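Local structure of integron cassette protein Vpc_cass2 (Vibrio paracholerae, 3JRT) at residues Ile80-Tyr85 against Thr118-Leu123; Lys149-Asn154 against Glu158-Ile163; Asp166-Thr171 against Ser176-Ile181. The protein is of unknown function but is a largely helical protein encoded by a mobile integron gene cassette, present as two copies in its assembly. One frame throughout, in Å; residues are numbered along the deposited sequence.

Three contacts follow one another along a chain whose only regular structure is helix, each closing before the next opens. Contact 1 lies nearest the middle, about 7 Å from the centre of the chain, against about 11 and 13 Å for contacts 2 and 3. Contacts 1 and 2, with centres about 13 Å apart, share one apolar patch: Ile120 CG1 packs 3.4 Å from the CE atom of Met150. Contact 2 passes into contact 3 through the backbone, where Leu177 N sits 2.8 Å from Trp162 O, a probable hydrogen bond. Although the centres of contacts 1 and 3 are about 19 Å apart, they still meet, Tyr85 packing on Ile181 and Cys82 on Leu177.

Contact 1 of 3, residues Ile80-Tyr85 against Thr118-Leu123; sequences INCRKY and TAIKKL
Ile120 meets both Cys82 and Arg83, and Lys121 meets Arg83, where two helices pass each other. The CG2 branch of Ile120 does the touching: it lies 3.8 Å from CD of Arg83 and 4.0 Å from CB of Cys82, so one methyl serves both residues. It gets there because CG2 stands anti to the backbone N, with CG1 (chi1 -68°) taking the place beside that N. Lys121 passes obliquely over the flat end of Arg83. The lysine chain is extended beyond CG, and its CD sits over the centre of one guanidinium face, 4.0 Å above the plane. Arg83 makes this possible by bending at chi2 and chi3, about -50° each, which turns one guanidinium face to the lysine methylenes. Farther out, Arg83 NH2 and Lys121 NZ are only 4.0 Å apart, a pair of like charges that probably repel somewhat.

The surroundings belong to an all-helical bundle. Helix 64-91 runs through it, and the shorter helix 118-128 crosses it steeply, the local axes approaching to 9.2 Å at a signed angle of -110°. Such a steep crossing confines the contact to a few residues, with Arg83 opposite Lys121.

In the next shell, NH1 of Arg83 is hydrogen-bonded to OD1 of Asn115, which gives the guanidinium a polar anchor on helix 104-116. Ile114 of that helix packs on both Cys82 and Arg83, while Met150 packs on Ile120. Elsewhere on helix 64-91, away from this contact, Lys84 NZ hydrogen-bonds to O of Cys127 of the second subunit.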
# COMPACT_ATOMS: atom_id res chain seq x y z
N ILE A 80 7.07 1.51 1.59
CA ILE A 80 7.29 1.26 0.17
C ILE A 80 7.90 2.50 -0.49
O ILE A 80 8.83 2.40 -1.27
CB ILE A 80 5.98 0.85 -0.55
CG1 ILE A 80 5.68 -0.63 -0.31
CG2 ILE A 80 6.05 1.18 -2.06
CD1 ILE A 80 4.19 -1.00 -0.56
N ASN A 81 7.41 3.67 -0.13
CA ASN A 81 7.92 4.89 -0.74
C ASN A 81 9.26 5.38 -0.21
O ASN A 81 10.07 5.92 -0.95
CB ASN A 81 6.86 5.97 -0.73
CG ASN A 81 5.81 5.72 -1.78
OD1 ASN A 81 6.09 5.83 -2.96
ND2 ASN A 81 4.63 5.33 -1.37
N CYS A 82 9.49 5.19 1.08
CA CYS A 82 10.80 5.49 1.63
C CYS A 82 11.86 4.66 0.92
O CYS A 82 12.90 5.19 0.55
CB CYS A 82 10.83 5.25 3.14
SG CYS A 82 9.97 6.53 4.08
N ARG A 83 11.60 3.37 0.74
CA ARG A 83 12.56 2.52 0.05
C ARG A 83 12.73 2.98 -1.41
O ARG A 83 13.85 3.05 -1.92
CB ARG A 83 12.18 1.04 0.14
CG ARG A 83 12.23 0.45 1.53
CD ARG A 83 13.57 0.76 2.28
NE ARG A 83 14.72 0.41 1.46
CZ ARG A 83 15.99 0.54 1.82
NH1 ARG A 83 16.32 1.01 3.02
NH2 ARG A 83 16.95 0.20 0.97
N LYS A 84 11.64 3.34 -2.07
CA LYS A 84 11.73 3.84 -3.43
C LYS A 84 12.63 5.05 -3.51
O LYS A 84 13.35 5.23 -4.49
CB LYS A 84 10.35 4.17 -4.01
CG LYS A 84 9.61 2.94 -4.50
CD LYS A 84 8.37 3.28 -5.36
CE LYS A 84 7.71 2.00 -5.86
NZ LYS A 84 6.24 2.18 -6.11
N TYR A 85 12.61 5.89 -2.48
CA TYR A 85 13.44 7.09 -2.48
C TYR A 85 14.90 6.69 -2.46
O TYR A 85 15.72 7.24 -3.20
CB TYR A 85 13.12 8.00 -1.30
CG TYR A 85 14.15 9.09 -1.08
CD1 TYR A 85 14.04 10.33 -1.71
CD2 TYR A 85 15.24 8.88 -0.26
CE1 TYR A 85 14.99 11.33 -1.52
CE2 TYR A 85 16.20 9.88 -0.06
CZ TYR A 85 16.07 11.10 -0.69
OH TYR A 85 17.02 12.07 -0.47
N THR A 118 15.95 0.22 10.09
CA THR A 118 15.82 -1.06 9.42
C THR A 118 14.41 -1.65 9.46
O THR A 118 14.08 -2.53 8.66
CB THR A 118 16.82 -2.10 9.97
OG1 THR A 118 16.51 -2.39 11.33
CG2 THR A 118 18.23 -1.54 9.88
N ALA A 119 13.59 -1.19 10.39
CA ALA A 119 12.19 -1.60 10.41
C ALA A 119 11.51 -1.26 9.06
O ALA A 119 10.64 -1.99 8.57
CB ALA A 119 11.46 -0.95 11.58
N ILE A 120 11.93 -0.15 8.45
CA ILE A 120 11.37 0.30 7.19
C ILE A 120 11.49 -0.76 6.09
O ILE A 120 10.50 -1.15 5.47
CB ILE A 120 12.00 1.61 6.71
CG1 ILE A 120 11.59 2.75 7.65
CG2 ILE A 120 11.53 1.94 5.26
CD1 ILE A 120 12.08 4.14 7.23
N LYS A 121 12.71 -1.24 5.89
CA LYS A 121 12.97 -2.26 4.88
C LYS A 121 12.27 -3.56 5.27
O LYS A 121 11.66 -4.21 4.43
CB LYS A 121 14.47 -2.48 4.74
CG LYS A 121 14.93 -3.11 3.44
CD LYS A 121 16.46 -3.18 3.40
CE LYS A 121 16.98 -3.56 2.02
NZ LYS A 121 18.46 -3.38 1.92
N LYS A 122 12.36 -3.93 6.54
CA LYS A 122 11.71 -5.15 7.02
C LYS A 122 10.21 -5.13 6.74
O LYS A 122 9.65 -6.11 6.26
CB LYS A 122 11.94 -5.33 8.52
CG LYS A 122 13.37 -5.57 8.93
CD LYS A 122 13.44 -6.09 10.38
CE LYS A 122 14.83 -5.93 10.96
NZ LYS A 122 14.94 -6.47 12.37
N LEU A 123 9.56 -4.02 7.05
CA LEU A 123 8.12 -3.90 6.79
C LEU A 123 7.82 -3.92 5.29
O LEU A 123 6.91 -4.63 4.84
CB LEU A 123 7.55 -2.65 7.48
CG LEU A 123 7.47 -2.78 9.01
CD1 LEU A 123 7.49 -1.43 9.73
CD2 LEU A 123 6.23 -3.56 9.40

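Contact 2 of 3, residues Lys149-Asn154 against Glu158-Ile163; sequences KMFDGN and EFLDWI
Phe159 meets both Met150 and Phe151, and it carries most of the contact. Its backbone N is held first: water 1 accepts from it at 2.8 Å and donates to the carbonyl O of Phe151 at 3.2 Å, bridging the two backbones. The side chain of Phe159, with CG anti to the backbone N (chi1 -170°), then reaches across. Its CB lies 3.6 Å from CD1 of Phe151, and its ring turns an edge toward the Phe151 face, an offset edge-to-face pair with centroids 5.5 Å apart and planes at 81°. At the far end of the ring, the extended selenomethionine chain of Met150 crosses Phe159 at about a right angle. Its CE comes within 3.3 Å of CE2 of Phe159, a tight approach, and SE stands 5.1 Å from the ring centroid, 40° off the ring normal, making a Met-aromatic contact. Ile120 also packs on Phe159, continuing the apolar surface beyond Met150.

Leu160 comes next, its CD2 methyl at the edge of the Phe151 ring, 4.0 Å from CE1. Further on, the rings of Trp162 and Tyr110 meet nearly parallel and Ile163 packs on Leu42 and Val46, so this short helix faces several neighbours.

In segment 149-154, Asp152 leaves helical phi/psi with a positive phi, in a Schellman motif. The result is a corner between the consecutive helices 140-151 and 157-163, joined by a short loop and closed by the edge-to-face phenylalanine pair and the Met-aromatic contact.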
# COMPACT_ATOMS: atom_id res chain seq x y z
N LYS A 149 9.36 0.04 16.45
CA LYS A 149 10.75 0.35 16.16
C LYS A 149 10.88 1.48 15.14
O LYS A 149 11.74 2.35 15.24
CB LYS A 149 11.49 -0.90 15.65
CG LYS A 149 11.75 -1.95 16.75
CD LYS A 149 12.41 -3.19 16.17
CE LYS A 149 12.46 -4.31 17.17
NZ LYS A 149 13.10 -5.50 16.56
N MSE A 150 10.01 1.47 14.14
CA MSE A 150 10.13 2.45 13.08
C MSE A 150 9.90 3.84 13.65
O MSE A 150 10.63 4.79 13.35
CB MSE A 150 9.12 2.13 11.99
CG MSE A 150 9.33 2.90 10.70
SE MSE A 150 7.82 2.72 9.46
CE MSE A 150 8.43 3.96 8.08
N PHE A 151 8.89 3.95 14.51
CA PHE A 151 8.52 5.23 15.09
C PHE A 151 9.37 5.58 16.29
O PHE A 151 9.20 6.65 16.88
CB PHE A 151 7.05 5.21 15.50
CG PHE A 151 6.11 5.36 14.35
CD1 PHE A 151 5.92 6.59 13.75
CD2 PHE A 151 5.44 4.27 13.85
CE1 PHE A 151 5.05 6.74 12.69
CE2 PHE A 151 4.57 4.40 12.79
CZ PHE A 151 4.38 5.64 12.21
N ASP A 152 10.27 4.67 16.63
CA ASP A 152 11.14 4.81 17.79
C ASP A 152 10.40 5.01 19.11
O ASP A 152 10.88 5.69 20.01
CB ASP A 152 12.15 5.94 17.60
CG ASP A 152 13.39 5.74 18.45
OD1 ASP A 152 14.14 4.78 18.16
OD2 ASP A 152 13.60 6.52 19.41
N GLY A 153 9.23 4.40 19.25
CA GLY A 153 8.53 4.46 20.52
C GLY A 153 7.04 4.43 20.28
O GLY A 153 6.58 3.98 19.24
N ASN A 154 6.28 4.93 21.24
CA ASN A 154 4.84 4.82 21.20
C ASN A 154 4.16 6.04 20.60
O ASN A 154 2.94 6.10 20.53
CB ASN A 154 4.29 4.55 22.61
CG ASN A 154 4.76 3.22 23.16
OD1 ASN A 154 4.44 2.16 22.62
ND2 ASN A 154 5.54 3.26 24.24
N GLU A 158 6.85 12.47 15.79
CA GLU A 158 8.19 12.82 15.33
C GLU A 158 8.41 12.29 13.92
O GLU A 158 8.69 13.06 13.00
CB GLU A 158 9.24 12.24 16.28
CG GLU A 158 10.65 12.76 16.07
CD GLU A 158 11.59 12.43 17.25
OE1 GLU A 158 11.09 12.12 18.35
OE2 GLU A 158 12.83 12.49 17.06
N PHE A 159 8.26 10.99 13.75
CA PHE A 159 8.47 10.37 12.45
C PHE A 159 7.51 10.92 11.40
O PHE A 159 7.92 11.25 10.29
CB PHE A 159 8.36 8.87 12.54
CG PHE A 159 8.81 8.17 11.30
CD1 PHE A 159 10.16 8.03 11.02
CD2 PHE A 159 7.89 7.67 10.40
CE1 PHE A 159 10.57 7.40 9.88
CE2 PHE A 159 8.30 7.04 9.27
CZ PHE A 159 9.64 6.89 9.00
N LEU A 160 6.24 11.04 11.74
CA LEU A 160 5.28 11.58 10.78
C LEU A 160 5.69 12.99 10.34
O LEU A 160 5.65 13.32 9.16
CB LEU A 160 3.86 11.59 11.36
CG LEU A 160 3.18 10.24 11.56
CD1 LEU A 160 1.73 10.40 12.03
CD2 LEU A 160 3.23 9.38 10.29
N ASP A 161 6.08 13.83 11.30
CA ASP A 161 6.48 15.20 10.99
C ASP A 161 7.74 15.22 10.15
O ASP A 161 7.95 16.11 9.33
CB ASP A 161 6.69 16.02 12.27
CG ASP A 161 5.42 16.65 12.77
OD1 ASP A 161 4.37 16.48 12.11
OD2 ASP A 161 5.46 17.32 13.82
N TRP A 162 8.58 14.22 10.37
CA TRP A 162 9.79 14.04 9.60
C TRP A 162 9.49 13.65 8.15
O TRP A 162 10.23 14.02 7.24
CB TRP A 162 10.67 12.98 10.26
CG TRP A 162 11.96 12.71 9.56
CD1 TRP A 162 13.14 13.41 9.68
CD2 TRP A 162 12.23 11.63 8.66
NE1 TRP A 162 14.11 12.84 8.90
CE2 TRP A 162 13.59 11.75 8.26
CE3 TRP A 162 11.47 10.58 8.15
CZ2 TRP A 162 14.19 10.85 7.39
CZ3 TRP A 162 12.07 9.70 7.26
CH2 TRP A 162 13.41 9.84 6.89
N ILE A 163 8.42 12.89 7.94
CA ILE A 163 7.99 12.56 6.58
C ILE A 163 7.35 13.79 5.95
O ILE A 163 7.78 14.27 4.91
CB ILE A 163 6.94 11.45 6.56
CG1 ILE A 163 7.50 10.13 7.11
CG2 ILE A 163 6.41 11.26 5.13
CD1 ILE A 163 8.58 9.54 6.23
O HOH W 1 7.64 9.20 15.84

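Contact 3 of 3, residues Asp166-Thr171 against Ser176-Ile181; sequences DNISTT and SLVGVI
Ile168 reaches the start of helix 177-188 with a single methyl, CD1, and the whole contact turns on where that atom ends. Its chain is stretched: CG1 lies anti to the backbone N (chi1 -160°) and chi2 is also extended at 174°, which drives CD1 away from the loop backbone and onto the helix. CG2 takes the remaining place, between the backbone N and the carbonyl carbon. CD1 meets CG1 of Val178 at 3.5 Å, closer than usual for two carbons, with the side chains crossing at about a right angle. The valine branch it touches is itself the one anti to the backbone N. The same CD1 lies 3.7 Å from OG of Ser176 and 3.9 Å from N of Gly179.

Ser176 is the N-cap of the helix. Its hydroxyl is folded back, chi1 79°, so OG accepts from the amide of Gly179 at 3.1 Å, the capping bond of the first turn. Gly179 has no side chain, and the methyl meets it at the backbone.

Val178 is also placed by its backbone N, which bonds to O of Ile163, and its side chain packs on Leu42 and Thr43 of helix 27-53. At the start of the loop, Asp166 makes a salt bridge with Lys50 of that same helix. Ser169 and Thr170, farther along the loop, are poorly ordered. Ile168 thus meets the helix through an apolar methyl that can neither donate nor accept, so CD1 lies against the capping bond without competing for it.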
# COMPACT_ATOMS: atom_id res chain seq x y z
N ASP A 166 2.49 19.21 9.03
CA ASP A 166 1.31 19.97 8.62
C ASP A 166 1.73 21.32 8.06
O ASP A 166 2.72 21.91 8.50
CB ASP A 166 0.36 20.18 9.79
CG ASP A 166 -0.33 18.89 10.22
OD1 ASP A 166 -0.32 17.92 9.44
OD2 ASP A 166 -0.88 18.86 11.34
N ASN A 167 0.96 21.83 7.11
CA ASN A 167 1.27 23.11 6.49
C ASN A 167 2.74 23.15 6.09
O ASN A 167 3.49 24.05 6.47
CB ASN A 167 0.94 24.27 7.45
CG ASN A 167 -0.51 24.25 7.90
OD1 ASN A 167 -1.43 24.21 7.07
ND2 ASN A 167 -0.73 24.29 9.21
N ILE A 168 3.14 22.15 5.31
CA ILE A 168 4.53 22.02 4.87
C ILE A 168 5.00 23.27 4.15
O ILE A 168 6.20 23.46 3.93
CB ILE A 168 4.70 20.80 3.93
CG1 ILE A 168 6.16 20.36 3.88
CG2 ILE A 168 4.17 21.11 2.53
CD1 ILE A 168 6.37 19.09 3.10
N SER A 169 4.06 24.13 3.77
CA SER A 169 4.37 25.39 3.11
C SER A 169 5.33 26.20 3.96
O SER A 169 6.47 26.43 3.59
CB SER A 169 3.09 26.18 2.84
OG SER A 169 2.14 25.39 2.14
N THR A 170 4.85 26.63 5.13
CA THR A 170 5.68 27.35 6.08
C THR A 170 6.56 26.38 6.86
O THR A 170 6.32 26.11 8.04
CB THR A 170 4.81 28.14 7.08
OG1 THR A 170 3.85 27.26 7.68
CG2 THR A 170 4.09 29.28 6.38
N THR A 171 7.58 25.87 6.19
CA THR A 171 8.43 24.83 6.77
C THR A 171 9.77 24.83 6.07
O THR A 171 9.84 24.92 4.85
CB THR A 171 7.76 23.44 6.61
OG1 THR A 171 6.80 23.24 7.66
CG2 THR A 171 8.80 22.31 6.65
N SER A 176 12.11 17.94 6.27
CA SER A 176 11.25 16.79 6.06
C SER A 176 11.57 16.07 4.75
O SER A 176 12.03 16.68 3.79
CB SER A 176 9.76 17.17 6.11
OG SER A 176 9.33 17.79 4.91
N LEU A 177 11.32 14.77 4.73
CA LEU A 177 11.53 13.94 3.56
C LEU A 177 10.80 14.50 2.34
O LEU A 177 11.38 14.63 1.27
CB LEU A 177 11.03 12.53 3.83
CG LEU A 177 11.29 11.50 2.74
CD1 LEU A 177 12.73 11.62 2.27
CD2 LEU A 177 11.01 10.09 3.25
N VAL A 178 9.56 14.87 2.51
CA VAL A 178 8.77 15.34 1.42
C VAL A 178 9.26 16.69 0.94
O VAL A 178 9.26 16.94 -0.23
CB VAL A 178 7.29 15.38 1.80
CG1 VAL A 178 6.59 16.36 1.00
CG2 VAL A 178 6.67 14.07 1.62
N GLY A 179 9.69 17.55 1.83
CA GLY A 179 10.24 18.84 1.45
C GLY A 179 11.52 18.67 0.64
O GLY A 179 11.74 19.37 -0.34
N VAL A 180 12.35 17.73 1.06
CA VAL A 180 13.58 17.43 0.36
C VAL A 180 13.28 16.85 -1.01
O VAL A 180 13.95 17.16 -1.99
CB VAL A 180 14.48 16.46 1.17
CG1 VAL A 180 15.53 15.83 0.30
CG2 VAL A 180 15.12 17.21 2.34
N ILE A 181 12.25 16.02 -1.09
CA ILE A 181 11.93 15.38 -2.35
C ILE A 181 11.38 16.44 -3.29
O ILE A 181 11.59 16.36 -4.50
CB ILE A 181 10.95 14.21 -2.19
CG1 ILE A 181 11.63 13.03 -1.51
CG2 ILE A 181 10.38 13.79 -3.56
CD1 ILE A 181 10.71 11.90 -1.20